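Local coordinates for protein techylectin-5A (PDB 1JC9) that recognises acetyl-group-containing substances on microbial and other cells and agglutinates them, acting as a secreted lectin of horseshoe crab innate immunity, at residues L133-N138 against D159-N164; F143-K148 against I240-W245; A155-F160 against L171-Y176. All blocks are in the same frame, centred on the assembly; numbering follows the deposited sequence.

From the N terminus, helix 127-136 comes first, then strands 139-146 and 152-162 of the antiparallel sheet, then the short strand 171-172. Interaction 1 closes the first loop: the end of the helix meets the end of strand 152-162, with most of two strands between. Interaction 2 starts within that loop, on strand 139-146, and runs far ahead to 240-245, so the two cross. Interaction 3 is a local hairpin closure lying wholly between the segments of interaction 2, and it shares D159 and F160 with interaction 1. Together they tie the end of helix 127-136, residues 171-176 and the start of helix 243-246, with R243 of the sugar pocket, to strands 139-146 and 152-162 of one sheet.

Interaction 1. Residues L133-N138 against D159-N164; sequences LTNQRN and DFWIEN
The last turn of helix 127-136 and the loop after it pack, through T134, N135 and N138, on the end of strand 152-162 in the fibrinogen C-terminal domain, a helix-to-strand contact away from the sugar and calcium sites. T134 sits at its centre, a small branched residue that fits close to a strand backbone: its CB lies 3.6 Å from W161 CA, while its methyl CG2 reaches the ring of F160, 3.6 Å from CE2. With OG1 between the backbone N and the carbonyl carbon (chi1 58°), the hydroxyl can bond back to I130 O in the helix, and the methyl is turned to the aromatic ring. One water lies between the backbones, 2.7 Å from both T134 O and F160 O.

Two asparagines flank T134, each lending an amide N-H. N138 ND2 donates to D159 OD1 at 3.0 Å, the amide and carboxylate planes being only 23° apart, so the two flat groups lie almost in one plane. The amide of N135 stands nearly perpendicular to the W161 ring; its ND2 is shared between F131 O of the helix and the strand, where it meets I162 O at 3.1 Å, in its own amide plane.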
loop_
_atom_site.group_PDB
_atom_site.type_symbol
_atom_site.label_atom_id
_atom_site.label_comp_id
_atom_site.label_asym_id
_atom_site.label_seq_id
_atom_site.Cartn_x
_atom_site.Cartn_y
_atom_site.Cartn_z
ATOM N N LEU A 133 12.932 -0.152 2.196
ATOM C CA LEU A 133 12.472 -0.318 3.568
ATOM C C LEU A 133 12.173 -1.777 3.942
ATOM O O LEU A 133 12.646 -2.254 4.976
ATOM C CB LEU A 133 11.233 0.546 3.818
ATOM C CG LEU A 133 11.418 2.070 3.744
ATOM C CD1 LEU A 133 10.064 2.747 3.882
ATOM C CD2 LEU A 133 12.357 2.544 4.842
ATOM N N THR A 134 11.412 -2.486 3.107
ATOM C CA THR A 134 11.053 -3.875 3.411
ATOM C C THR A 134 12.199 -4.872 3.403
ATOM O O THR A 134 12.066 -5.984 3.919
ATOM C CB THR A 134 9.944 -4.401 2.465
ATOM O OG1 THR A 134 10.371 -4.306 1.099
ATOM C CG2 THR A 134 8.670 -3.590 2.650
ATOM N N ASN A 135 13.329 -4.483 2.824
ATOM C CA ASN A 135 14.480 -5.373 2.778
ATOM C C ASN A 135 15.530 -5.100 3.857
ATOM O O ASN A 135 16.423 -5.921 4.051
ATOM C CB ASN A 135 15.131 -5.322 1.390
ATOM C CG ASN A 135 14.337 -6.090 0.339
ATOM O OD1 ASN A 135 14.733 -7.176 -0.083
ATOM N ND2 ASN A 135 13.206 -5.532 -0.080
ATOM N N GLN A 136 15.433 -3.975 4.568
ATOM C CA GLN A 136 16.430 -3.676 5.605
ATOM C C GLN A 136 16.240 -4.566 6.826
ATOM O O GLN A 136 17.146 -4.726 7.645
ATOM C CB GLN A 136 16.418 -2.185 5.989
ATOM C CG GLN A 136 15.149 -1.645 6.607
ATOM C CD GLN A 136 15.224 -0.136 6.800
ATOM O OE1 GLN A 136 16.173 0.505 6.348
ATOM N NE2 GLN A 136 14.224 0.436 7.460
ATOM N N ARG A 137 15.048 -5.139 6.943
ATOM C CA ARG A 137 14.736 -6.089 8.003
ATOM C C ARG A 137 13.356 -6.679 7.790
ATOM O O ARG A 137 12.714 -6.391 6.780
ATOM C CB ARG A 137 14.881 -5.479 9.402
ATOM C CG ARG A 137 14.052 -4.269 9.763
ATOM C CD ARG A 137 14.235 -4.098 11.262
ATOM N NE ARG A 137 13.664 -2.890 11.842
ATOM C CZ ARG A 137 14.255 -1.699 11.834
ATOM N NH1 ARG A 137 15.444 -1.544 11.259
ATOM N NH2 ARG A 137 13.670 -0.674 12.447
ATOM N N ASN A 138 12.901 -7.516 8.716
ATOM C CA ASN A 138 11.605 -8.165 8.550
ATOM C C ASN A 138 10.415 -7.341 9.032
ATOM O O ASN A 138 10.323 -6.974 10.201
ATOM C CB ASN A 138 11.627 -9.535 9.234
ATOM C CG ASN A 138 10.468 -10.414 8.813
ATOM O OD1 ASN A 138 10.021 -10.366 7.669
ATOM N ND2 ASN A 138 9.986 -11.238 9.734
ATOM N N ASP A 159 5.830 -11.057 7.298
ATOM C CA ASP A 159 6.871 -11.212 6.295
ATOM C C ASP A 159 6.533 -10.558 4.965
ATOM O O ASP A 159 6.485 -11.223 3.930
ATOM C CB ASP A 159 7.154 -12.702 6.081
ATOM C CG ASP A 159 7.328 -13.457 7.393
ATOM O OD1 ASP A 159 7.938 -12.896 8.327
ATOM O OD2 ASP A 159 6.865 -14.616 7.491
ATOM N N PHE A 160 6.312 -9.250 5.001
ATOM C CA PHE A 160 5.985 -8.486 3.803
ATOM C C PHE A 160 7.233 -7.853 3.196
ATOM O O PHE A 160 8.002 -7.187 3.892
ATOM C CB PHE A 160 4.989 -7.375 4.149
ATOM C CG PHE A 160 4.839 -6.330 3.073
ATOM C CD1 PHE A 160 4.299 -6.658 1.835
ATOM C CD2 PHE A 160 5.262 -5.021 3.293
ATOM C CE1 PHE A 160 4.181 -5.702 0.829
ATOM C CE2 PHE A 160 5.149 -4.055 2.295
ATOM C CZ PHE A 160 4.605 -4.398 1.054
ATOM N N TRP A 161 7.435 -8.071 1.902
ATOM C CA TRP A 161 8.554 -7.473 1.186
ATOM C C TRP A 161 8.386 -7.661 -0.310
ATOM O O TRP A 161 7.634 -8.526 -0.753
ATOM C CB TRP A 161 9.903 -8.055 1.644
ATOM C CG TRP A 161 10.035 -9.565 1.592
ATOM C CD1 TRP A 161 9.437 -10.476 2.422
ATOM C CD2 TRP A 161 10.866 -10.323 0.704
ATOM N NE1 TRP A 161 9.850 -11.749 2.109
ATOM C CE2 TRP A 161 10.725 -11.686 1.057
ATOM C CE3 TRP A 161 11.719 -9.984 -0.358
ATOM C CZ2 TRP A 161 11.406 -12.712 0.387
ATOM C CZ3 TRP A 161 12.399 -11.005 -1.027
ATOM C CH2 TRP A 161 12.234 -12.354 -0.648
ATOM N N ILE A 162 9.048 -6.816 -1.091
ATOM C CA ILE A 162 8.992 -6.935 -2.541
ATOM C C ILE A 162 10.439 -6.961 -3.026
ATOM O O ILE A 162 11.344 -6.525 -2.311
ATOM C CB ILE A 162 8.213 -5.756 -3.214
ATOM C CG1 ILE A 162 8.931 -4.423 -2.993
ATOM C CG2 ILE A 162 6.777 -5.690 -2.666
ATOM C CD1 ILE A 162 8.979 -3.993 -1.551
ATOM N N GLU A 163 10.661 -7.497 -4.222
ATOM C CA GLU A 163 12.000 -7.563 -4.788
ATOM C C GLU A 163 12.243 -6.256 -5.533
ATOM O O GLU A 163 11.335 -5.427 -5.613
ATOM C CB GLU A 163 12.107 -8.783 -5.709
ATOM C CG GLU A 163 11.964 -10.095 -4.929
ATOM C CD GLU A 163 12.029 -11.341 -5.794
ATOM O OE1 GLU A 163 12.923 -11.428 -6.659
ATOM O OE2 GLU A 163 11.191 -12.247 -5.593
ATOM N N ASN A 164 13.449 -6.052 -6.066
ATOM C CA ASN A 164 13.733 -4.800 -6.756
ATOM C C ASN A 164 13.126 -4.715 -8.151
ATOM O O ASN A 164 12.444 -5.636 -8.599
ATOM C CB ASN A 164 15.246 -4.522 -6.814
ATOM C CG ASN A 164 16.005 -5.528 -7.656
ATOM O OD1 ASN A 164 15.501 -6.040 -8.657
ATOM N ND2 ASN A 164 17.242 -5.793 -7.267
HETATM O O HOH W 1 10.264 -7.515 5.282
#

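Interaction 2. Residues F143-K148 against I240-W245; sequences FDLKDK and IEWRAW
Strand 143-146 and the turn entering helix 243-246 face each other without any backbone pairing, their closest CA atoms, of L145 and W242, lying 8.7 Å apart. In this fibrinogen C-terminal domain, side chains of the sheet thus meet two tryptophans, the first at the N-cap of the short helix and the second three residues on; W245 N bonds to W242 O within that turn. F143 and L145, alternate residues of the strand, and D147 just after it point toward 240-245.

W242 occupies the middle. Its CG stands anti to the backbone N (chi1 -171°), which carries the indole across toward the strand, where it is used in two ways. The edge of its six-membered ring points into the face of F143 in an edge-to-face pair, centroids 5.0 Å apart and planes at 51°, with CZ3 over the phenyl ring. L145 instead covers an indole face: CD1 sits 3.7 Å from the centroid of the five-membered ring of W242, a CH-pi contact. Leucine suits the place: this methyl reaches over the W242 face while L145 CB meets W245 CZ3, 3.8 Å away. The buried indole N-H of W242 is satisfied by G181 O.

R243, which follows W242 in sequence, touches the bound N-acetylglucosamine, so the packing probably helps to hold this part of the pocket against the sheet. D147, just past the strand, serves a polar role: OD1 accepts from D151 N and OD2 pairs with K246, the residue after W245. The D147 side chain crosses that of W245 at about a right angle, the carboxylate and indole planes 22° apart, with D147 OD2 3.6 Å from W245 CZ2.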
loop_
_atom_site.group_PDB
_atom_site.type_symbol
_atom_site.label_atom_id
_atom_site.label_comp_id
_atom_site.label_asym_id
_atom_site.label_seq_id
_atom_site.Cartn_x
_atom_site.Cartn_y
_atom_site.Cartn_z
ATOM N N PHE A 143 -3.242 -3.351 6.861
ATOM C CA PHE A 143 -4.192 -2.627 6.024
ATOM C C PHE A 143 -5.298 -2.098 6.934
ATOM O O PHE A 143 -5.916 -2.866 7.665
ATOM C CB PHE A 143 -4.855 -3.541 4.979
ATOM C CG PHE A 143 -3.931 -4.012 3.883
ATOM C CD1 PHE A 143 -3.134 -5.141 4.058
ATOM C CD2 PHE A 143 -3.887 -3.343 2.662
ATOM C CE1 PHE A 143 -2.309 -5.601 3.032
ATOM C CE2 PHE A 143 -3.064 -3.793 1.632
ATOM C CZ PHE A 143 -2.276 -4.924 1.817
ATOM N N ASP A 144 -5.533 -0.790 6.909
ATOM C CA ASP A 144 -6.605 -0.207 7.699
ATOM C C ASP A 144 -7.655 0.276 6.709
ATOM O O ASP A 144 -7.381 1.135 5.871
ATOM C CB ASP A 144 -6.090 0.949 8.562
ATOM C CG ASP A 144 -5.404 0.462 9.825
ATOM O OD1 ASP A 144 -5.991 -0.386 10.526
ATOM O OD2 ASP A 144 -4.285 0.921 10.126
ATOM N N LEU A 145 -8.854 -0.289 6.810
ATOM C CA LEU A 145 -9.949 0.039 5.901
ATOM C C LEU A 145 -11.159 0.627 6.628
ATOM O O LEU A 145 -11.483 0.228 7.749
ATOM C CB LEU A 145 -10.383 -1.231 5.161
ATOM C CG LEU A 145 -9.254 -2.186 4.754
ATOM C CD1 LEU A 145 -9.842 -3.533 4.363
ATOM C CD2 LEU A 145 -8.454 -1.584 3.600
ATOM N N LYS A 146 -11.839 1.562 5.975
ATOM C CA LYS A 146 -13.017 2.197 6.554
ATOM C C LYS A 146 -14.058 2.447 5.465
ATOM O O LYS A 146 -13.709 2.869 4.361
ATOM C CB LYS A 146 -12.620 3.526 7.207
ATOM C CG LYS A 146 -13.786 4.290 7.821
ATOM C CD LYS A 146 -13.380 5.684 8.286
ATOM C CE LYS A 146 -12.361 5.635 9.411
ATOM N NZ LYS A 146 -11.982 7.006 9.863
ATOM N N ASP A 147 -15.332 2.179 5.761
ATOM C CA ASP A 147 -16.381 2.415 4.772
ATOM C C ASP A 147 -17.076 3.751 5.033
ATOM O O ASP A 147 -16.675 4.495 5.929
ATOM C CB ASP A 147 -17.404 1.269 4.750
ATOM C CG ASP A 147 -18.209 1.159 6.034
ATOM O OD1 ASP A 147 -18.371 2.173 6.745
ATOM O OD2 ASP A 147 -18.700 0.049 6.320
ATOM N N LYS A 148 -18.112 4.056 4.254
ATOM C CA LYS A 148 -18.825 5.326 4.397
ATOM C C LYS A 148 -19.596 5.499 5.702
ATOM O O LYS A 148 -19.904 6.624 6.094
ATOM C CB LYS A 148 -19.767 5.543 3.209
ATOM C CG LYS A 148 -19.052 5.532 1.872
ATOM C CD LYS A 148 -19.950 5.990 0.738
ATOM C CE LYS A 148 -20.225 7.480 0.820
ATOM N NZ LYS A 148 -20.944 7.957 -0.391
ATOM N N ILE A 240 -11.681 1.215 -5.266
ATOM C CA ILE A 240 -10.843 0.758 -4.144
ATOM C C ILE A 240 -11.547 -0.432 -3.487
ATOM O O ILE A 240 -12.251 -0.269 -2.493
ATOM C CB ILE A 240 -10.681 1.870 -3.062
ATOM C CG1 ILE A 240 -10.272 3.198 -3.708
ATOM C CG2 ILE A 240 -9.655 1.445 -2.014
ATOM C CD1 ILE A 240 -9.049 3.114 -4.546
ATOM N N GLU A 241 -11.337 -1.627 -4.029
ATOM C CA GLU A 241 -12.008 -2.822 -3.525
ATOM C C GLU A 241 -11.238 -3.722 -2.564
ATOM O O GLU A 241 -10.012 -3.844 -2.627
ATOM C CB GLU A 241 -12.444 -3.706 -4.702
ATOM C CG GLU A 241 -12.963 -2.980 -5.949
ATOM C CD GLU A 241 -14.339 -2.370 -5.758
ATOM O OE1 GLU A 241 -15.181 -2.996 -5.070
ATOM O OE2 GLU A 241 -14.580 -1.272 -6.310
ATOM N N TRP A 242 -11.990 -4.360 -1.676
ATOM C CA TRP A 242 -11.451 -5.342 -0.746
ATOM C C TRP A 242 -12.585 -6.356 -0.728
ATOM O O TRP A 242 -13.501 -6.299 0.092
ATOM C CB TRP A 242 -11.199 -4.755 0.642
ATOM C CG TRP A 242 -10.441 -5.714 1.523
ATOM C CD1 TRP A 242 -10.970 -6.684 2.329
ATOM C CD2 TRP A 242 -9.014 -5.837 1.634
ATOM N NE1 TRP A 242 -9.963 -7.401 2.935
ATOM C CE2 TRP A 242 -8.754 -6.902 2.525
ATOM C CE3 TRP A 242 -7.932 -5.149 1.065
ATOM C CZ2 TRP A 242 -7.449 -7.300 2.862
ATOM C CZ3 TRP A 242 -6.637 -5.544 1.399
ATOM C CH2 TRP A 242 -6.408 -6.611 2.292
ATOM N N ARG A 243 -12.520 -7.266 -1.689
ATOM C CA ARG A 243 -13.533 -8.288 -1.896
ATOM C C ARG A 243 -14.135 -8.983 -0.682
ATOM O O ARG A 243 -15.358 -9.052 -0.552
ATOM C CB ARG A 243 -12.998 -9.351 -2.854
ATOM C CG ARG A 243 -14.034 -10.399 -3.226
ATOM C CD ARG A 243 -13.416 -11.510 -4.036
ATOM N NE ARG A 243 -14.397 -12.531 -4.381
ATOM C CZ ARG A 243 -14.153 -13.556 -5.192
ATOM N NH1 ARG A 243 -12.953 -13.700 -5.747
ATOM N NH2 ARG A 243 -15.111 -14.438 -5.449
ATOM N N ALA A 244 -13.288 -9.505 0.197
ATOM C CA ALA A 244 -13.773 -10.236 1.361
ATOM C C ALA A 244 -14.681 -9.441 2.290
ATOM O O ALA A 244 -15.439 -10.024 3.059
ATOM C CB ALA A 244 -12.594 -10.809 2.145
ATOM N N TRP A 245 -14.619 -8.117 2.228
ATOM C CA TRP A 245 -15.463 -7.313 3.097
ATOM C C TRP A 245 -16.655 -6.677 2.385
ATOM O O TRP A 245 -17.800 -6.885 2.787
ATOM C CB TRP A 245 -14.630 -6.226 3.795
ATOM C CG TRP A 245 -15.419 -5.382 4.767
ATOM C CD1 TRP A 245 -16.546 -5.753 5.452
ATOM C CD2 TRP A 245 -15.128 -4.038 5.178
ATOM N NE1 TRP A 245 -16.971 -4.725 6.259
ATOM C CE2 TRP A 245 -16.122 -3.661 6.112
ATOM C CE3 TRP A 245 -14.122 -3.117 4.851
ATOM C CZ2 TRP A 245 -16.142 -2.399 6.723
ATOM C CZ3 TRP A 245 -14.140 -1.860 5.460
ATOM C CH2 TRP A 245 -15.146 -1.515 6.385
#

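Interaction 3. Residues A155-F160 against L171-Y176; sequences AIYQDF and LHIGNY
The rings of Y157 and Y176 meet obliquely, planes at 50° and centroids 5.5 Å apart, with Y176 CD1 3.6 Å from Y157 CZ. At the edge of the Y157 ring, in its plane, lies G174 O, and at the edge of the Y176 ring is the methyl of A155, 3.8 Å from CE1. The two tyrosines stand on one face of the sheet as an antiparallel non-hydrogen-bonded pair. Tyrosine suits both places, giving an apolar ring to pack and a hydroxyl for the chain beyond: Y157 OH bonds to N182 and F184, and Y176 OH to G181. The ring of F160 likewise uses its edge, where L171 CD1 and I173 CG2 approach; CG lies anti to the backbone N (chi1 166°), which brings CD1 within 3.7 Å of I173 CG2. The I173 side chain is about 8 Å from that of R186, implicated in ligand binding.

Between these groups the backbones are joined where the chain turns a corner at Q158 and D159. Q158 uses both its polar main-chain atoms: N donates to N175 O at 3.1 Å, and O accepts from G174 N in a bond so short that its exact length is doubtful. G174, with no side chain, lets its backbone lie close to Q158 and D159. A water also bridges the two chains, donating to D159 OD2 and accepting from N175 N. CA-H...O contacts accompany these bonds, as from F160 CA to H172 O.

The result is an irregular beta hairpin in which strand 152-162 pairs with 171-172 and, past the interruption at I173 to N175, with 176-178, in the antiparallel sheet of the fibrinogen C-terminal domain.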
loop_
_atom_site.group_PDB
_atom_site.type_symbol
_atom_site.label_atom_id
_atom_site.label_comp_id
_atom_site.label_asym_id
_atom_site.label_seq_id
_atom_site.Cartn_x
_atom_site.Cartn_y
_atom_site.Cartn_z
ATOM N N ALA A 155 -6.355 -5.875 8.334
ATOM C CA ALA A 155 -5.764 -7.144 7.937
ATOM C C ALA A 155 -4.266 -6.992 8.138
ATOM O O ALA A 155 -3.692 -5.944 7.835
ATOM C CB ALA A 155 -6.069 -7.440 6.480
ATOM N N ILE A 156 -3.645 -8.034 8.668
ATOM C CA ILE A 156 -2.216 -8.035 8.919
ATOM C C ILE A 156 -1.607 -9.196 8.146
ATOM O O ILE A 156 -2.190 -10.275 8.090
ATOM C CB ILE A 156 -1.902 -8.271 10.422
ATOM C CG1 ILE A 156 -2.616 -7.232 11.293
ATOM C CG2 ILE A 156 -0.393 -8.232 10.653
ATOM C CD1 ILE A 156 -2.051 -5.849 11.190
ATOM N N TYR A 157 -0.448 -8.962 7.539
ATOM C CA TYR A 157 0.263 -10.009 6.820
ATOM C C TYR A 157 1.710 -9.952 7.284
ATOM O O TYR A 157 2.351 -8.896 7.216
ATOM C CB TYR A 157 0.223 -9.794 5.303
ATOM C CG TYR A 157 -1.137 -9.984 4.694
ATOM C CD1 TYR A 157 -2.065 -8.948 4.680
ATOM C CD2 TYR A 157 -1.517 -11.219 4.167
ATOM C CE1 TYR A 157 -3.341 -9.133 4.160
ATOM C CE2 TYR A 157 -2.793 -11.418 3.647
ATOM C CZ TYR A 157 -3.698 -10.371 3.647
ATOM O OH TYR A 157 -4.964 -10.561 3.139
ATOM N N GLN A 158 2.222 -11.076 7.770
ATOM C CA GLN A 158 3.605 -11.118 8.220
ATOM C C GLN A 158 4.546 -11.278 7.038
ATOM O O GLN A 158 4.120 -11.582 5.921
ATOM C CB GLN A 158 3.830 -12.286 9.178
ATOM C CG GLN A 158 3.169 -12.125 10.524
ATOM C CD GLN A 158 3.711 -13.113 11.540
ATOM O OE1 GLN A 158 4.863 -13.004 11.971
ATOM N NE2 GLN A 158 2.891 -14.090 11.919
ATOM N N ASP A 159 5.830 -11.057 7.298
ATOM C CA ASP A 159 6.871 -11.212 6.295
ATOM C C ASP A 159 6.533 -10.558 4.965
ATOM O O ASP A 159 6.485 -11.223 3.930
ATOM C CB ASP A 159 7.154 -12.702 6.081
ATOM C CG ASP A 159 7.328 -13.457 7.393
ATOM O OD1 ASP A 159 7.938 -12.896 8.327
ATOM O OD2 ASP A 159 6.865 -14.616 7.491
ATOM N N PHE A 160 6.312 -9.250 5.001
ATOM C CA PHE A 160 5.985 -8.486 3.803
ATOM C C PHE A 160 7.233 -7.853 3.196
ATOM O O PHE A 160 8.002 -7.187 3.892
ATOM C CB PHE A 160 4.989 -7.375 4.149
ATOM C CG PHE A 160 4.839 -6.330 3.073
ATOM C CD1 PHE A 160 4.299 -6.658 1.835
ATOM C CD2 PHE A 160 5.262 -5.021 3.293
ATOM C CE1 PHE A 160 4.181 -5.702 0.829
ATOM C CE2 PHE A 160 5.149 -4.055 2.295
ATOM C CZ PHE A 160 4.605 -4.398 1.054
ATOM N N LEU A 171 5.914 -9.448 -5.241
ATOM C CA LEU A 171 5.406 -9.443 -3.869
ATOM C C LEU A 171 5.612 -10.725 -3.059
ATOM O O LEU A 171 5.480 -11.828 -3.580
ATOM C CB LEU A 171 3.911 -9.119 -3.889
ATOM C CG LEU A 171 3.174 -9.134 -2.544
ATOM C CD1 LEU A 171 3.579 -7.928 -1.707
ATOM C CD2 LEU A 171 1.679 -9.109 -2.801
ATOM N N HIS A 172 5.924 -10.554 -1.776
ATOM C CA HIS A 172 6.118 -11.659 -0.837
ATOM C C HIS A 172 5.347 -11.341 0.447
ATOM O O HIS A 172 5.562 -10.295 1.056
ATOM C CB HIS A 172 7.599 -11.817 -0.483
ATOM C CG HIS A 172 8.445 -12.320 -1.609
ATOM N ND1 HIS A 172 8.625 -13.663 -1.859
ATOM C CD2 HIS A 172 9.139 -11.661 -2.565
ATOM C CE1 HIS A 172 9.397 -13.810 -2.922
ATOM N NE2 HIS A 172 9.722 -12.611 -3.369
ATOM N N ILE A 173 4.438 -12.222 0.849
ATOM C CA ILE A 173 3.682 -12.025 2.082
ATOM C C ILE A 173 3.468 -13.349 2.796
ATOM O O ILE A 173 3.301 -14.390 2.156
ATOM C CB ILE A 173 2.294 -11.381 1.840
ATOM C CG1 ILE A 173 1.594 -12.066 0.669
ATOM C CG2 ILE A 173 2.437 -9.877 1.626
ATOM C CD1 ILE A 173 0.176 -11.581 0.455
ATOM N N GLY A 174 3.480 -13.298 4.128
ATOM C CA GLY A 174 3.279 -14.487 4.934
ATOM C C GLY A 174 1.848 -14.625 5.430
ATOM O O GLY A 174 0.900 -14.192 4.767
ATOM N N ASN A 175 1.693 -15.208 6.615
ATOM C CA ASN A 175 0.372 -15.444 7.199
ATOM C C ASN A 175 -0.506 -14.231 7.467
ATOM O O ASN A 175 -0.040 -13.161 7.863
ATOM C CB ASN A 175 0.503 -16.254 8.491
ATOM C CG ASN A 175 1.066 -17.641 8.252
ATOM O OD1 ASN A 175 0.602 -18.367 7.374
ATOM N ND2 ASN A 175 2.065 -18.020 9.038
ATOM N N TYR A 176 -1.800 -14.448 7.261
ATOM C CA TYR A 176 -2.834 -13.447 7.450
ATOM C C TYR A 176 -3.485 -13.551 8.833
ATOM O O TYR A 176 -3.498 -14.610 9.453
ATOM C CB TYR A 176 -3.910 -13.644 6.377
ATOM C CG TYR A 176 -5.260 -13.051 6.723
ATOM C CD1 TYR A 176 -5.532 -11.703 6.494
ATOM C CD2 TYR A 176 -6.258 -13.837 7.311
ATOM C CE1 TYR A 176 -6.762 -11.149 6.839
ATOM C CE2 TYR A 176 -7.490 -13.294 7.665
ATOM C CZ TYR A 176 -7.734 -11.947 7.424
ATOM O OH TYR A 176 -8.949 -11.395 7.758
HETATM O O HOH W 2 4.367 -15.917 7.943
#